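Local coordinates for protein endo-1,4-b-d-mannanase (Trichoderma reesei, PDB 1QNR) that hydrolyses internal beta-1,4-mannosidic linkages of mannans, as a glycosylated endo-mannanase of glycoside hydrolase family 5, at residues Tyr243-Ser246 and Asn250-Trp253. Sequence-based numbering, arbitrary orientation. Where two conformers were deposited one is given.
Sequences YPDS and NYTW. With NAG (2-acetamido-2-deoxy-beta-D-glucopyranose), chain H.
Y251 reaches back past P244 to D245, so that one aromatic side chain joins two consecutive residues of the preceding helical turn. Its ring crosses the pyrrolidine at about a right angle, and the ring carbon CD1 of Y251 lies 3.9 Å from CB of P244; the same CB also meets the backbone O of N250 at 3.6 Å. Farther out, Y251 OH gives a weak hydrogen bond to OD1 of D245, 2.8 Å away. The carboxylate is turned steeply to the ring, the two planes 79° apart, with OD2 at the edge in the ring plane. For Y251, chi1 (-65°) sets CG anti to the carbonyl carbon and beside the backbone N, and the hydroxyl end comes closer to D245 than the start of the side chain suggests. Stronger polar partners lie in the loop between strand 272-277 and helix 283-295: Q280 N donates to D245 OD2, and Q281 N pairs with Y251 OH. A leucine in place of Y251 would probably leave Q281 N without its hydroxyl partner and D245 OD1 without its phenol.

N250 faces the other way and illustrates how a glycosylated asparagine can also make a capping bond. Its ND2 is bonded covalently to C1 of the NAG, while OD1 accepts twice: from W253 N at 2.9 Å, almost in line with the C=O bond, and from T252 OG1 at 3.0 Å, well above the carbonyl plane. The two bonds restrain the amide that carries the sugar, in the Asn-X-Thr sequon of N-glycosylation.

In the family's TIM barrel, the short helix 244-247 follows strand 238-242, and N250 precedes the turn into helix 253-267, which leads to strand 272-277; P244 and Y251 also touch helix 283-295, through W290 and N286 respectively.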
loop_
_atom_site.group_PDB
_atom_site.type_symbol
_atom_site.label_atom_id
_atom_site.label_comp_id
_atom_site.label_asym_id
_atom_site.label_seq_id
_atom_site.Cartn_x
_atom_site.Cartn_y
_atom_site.Cartn_z
ATOM N N TYR A 243 -5.397 -12.964 -2.093
ATOM C CA TYR A 243 -6.778 -13.003 -2.610
ATOM C C TYR A 243 -7.088 -14.333 -3.303
ATOM O O TYR A 243 -7.055 -14.443 -4.527
ATOM C CB TYR A 243 -6.998 -11.857 -3.622
ATOM C CG TYR A 243 -6.975 -10.430 -2.987
ATOM C CD1 TYR A 243 -8.071 -9.965 -2.297
ATOM C CD2 TYR A 243 -5.832 -9.670 -3.113
ATOM C CE1 TYR A 243 -8.029 -8.686 -1.719
ATOM C CE2 TYR A 243 -5.738 -8.410 -2.505
ATOM C CZ TYR A 243 -6.850 -7.929 -1.869
ATOM O OH TYR A 243 -6.891 -6.628 -1.336
ATOM N N PRO A 244 -7.367 -15.358 -2.472
ATOM C CA PRO A 244 -7.691 -16.700 -3.044
ATOM C C PRO A 244 -8.830 -16.664 -4.069
ATOM O O PRO A 244 -8.737 -17.424 -5.082
ATOM C CB PRO A 244 -8.067 -17.505 -1.813
ATOM C CG PRO A 244 -7.289 -16.866 -0.677
ATOM C CD PRO A 244 -7.413 -15.369 -1.006
ATOM N N ASP A 245 -9.856 -15.830 -3.906
ATOM C CA ASP A 245 -10.930 -15.761 -4.920
ATOM C C ASP A 245 -10.477 -15.292 -6.276
ATOM O O ASP A 245 -11.120 -15.685 -7.258
ATOM C CB ASP A 245 -12.076 -14.811 -4.488
ATOM C CG ASP A 245 -12.715 -15.191 -3.172
ATOM O OD1 ASP A 245 -13.286 -16.275 -3.155
ATOM O OD2 ASP A 245 -12.580 -14.409 -2.210
ATOM N N SER A 246 -9.458 -14.462 -6.415
ATOM C CA SER A 246 -9.007 -13.990 -7.710
ATOM C C SER A 246 -7.913 -14.921 -8.237
ATOM O O SER A 246 -7.587 -14.895 -9.445
ATOM C CB SER A 246 -8.260 -12.619 -7.591
ATOM O OG SER A 246 -9.214 -11.625 -7.288
ATOM N N ASN A 250 -7.815 -22.159 -2.579
ATOM C CA ASN A 250 -8.818 -22.177 -1.494
ATOM C C ASN A 250 -8.366 -21.230 -0.353
ATOM O O ASN A 250 -7.231 -20.728 -0.381
ATOM C CB ASN A 250 -9.163 -23.571 -1.038
ATOM C CG ASN A 250 -8.023 -24.244 -0.380
ATOM O OD1 ASN A 250 -7.180 -23.745 0.330
ATOM N ND2 ASN A 250 -7.949 -25.605 -0.559
ATOM N N TYR A 251 -9.266 -20.967 0.598
ATOM C CA TYR A 251 -8.900 -20.039 1.655
ATOM C C TYR A 251 -7.839 -20.552 2.566
ATOM O O TYR A 251 -6.913 -19.819 3.041
ATOM C CB TYR A 251 -10.181 -19.650 2.454
ATOM C CG TYR A 251 -11.196 -18.870 1.646
ATOM C CD1 TYR A 251 -10.892 -17.756 0.881
ATOM C CD2 TYR A 251 -12.572 -19.264 1.640
ATOM C CE1 TYR A 251 -11.820 -17.060 0.150
ATOM C CE2 TYR A 251 -13.480 -18.559 0.933
ATOM C CZ TYR A 251 -13.176 -17.443 0.202
ATOM O OH TYR A 251 -14.120 -16.754 -0.510
ATOM N N THR A 252 -7.810 -21.845 2.974
ATOM C CA THR A 252 -6.829 -22.393 3.909
ATOM C C THR A 252 -5.405 -22.439 3.373
ATOM O O THR A 252 -4.452 -22.363 4.176
ATOM C CB THR A 252 -7.270 -23.808 4.400
ATOM O OG1 THR A 252 -7.419 -24.579 3.166
ATOM C CG2 THR A 252 -8.603 -23.816 5.086
ATOM N N TRP A 253 -5.263 -22.386 2.047
ATOM C CA TRP A 253 -3.958 -22.246 1.375
ATOM C C TRP A 253 -3.269 -20.936 1.787
ATOM O O TRP A 253 -2.067 -20.771 1.700
ATOM C CB TRP A 253 -4.183 -22.297 -0.147
ATOM C CG TRP A 253 -3.040 -21.967 -1.074
ATOM C CD1 TRP A 253 -2.194 -22.877 -1.653
ATOM C CD2 TRP A 253 -2.622 -20.658 -1.589
ATOM N NE1 TRP A 253 -1.295 -22.231 -2.465
ATOM C CE2 TRP A 253 -1.523 -20.866 -2.439
ATOM C CE3 TRP A 253 -3.118 -19.363 -1.355
ATOM C CZ2 TRP A 253 -0.867 -19.816 -3.084
ATOM C CZ3 TRP A 253 -2.480 -18.299 -2.023
ATOM C CH2 TRP A 253 -1.372 -18.541 -2.859
HETATM C C1 NAG H . -7.329 -26.958 0.028
HETATM C C2 NAG H . -7.777 -28.126 0.846
HETATM C C3 NAG H . -6.634 -28.931 1.447
HETATM C C4 NAG H . -5.478 -28.962 0.431
HETATM C C5 NAG H . -5.005 -27.528 0.062
HETATM C C6 NAG H . -3.850 -27.582 -0.921
HETATM C C7 NAG H . -9.984 -27.448 1.835
HETATM C C8 NAG H . -10.686 -27.211 3.128
HETATM N N2 NAG H . -8.658 -27.699 1.964
HETATM O O3 NAG H . -7.151 -30.233 1.754
HETATM O O4 NAG H . -4.321 -29.639 0.985
HETATM O O5 NAG H . -6.049 -26.811 -0.554
HETATM O O6 NAG H . -3.548 -26.379 -1.507
HETATM O O7 NAG H . -10.511 -27.440 0.813
#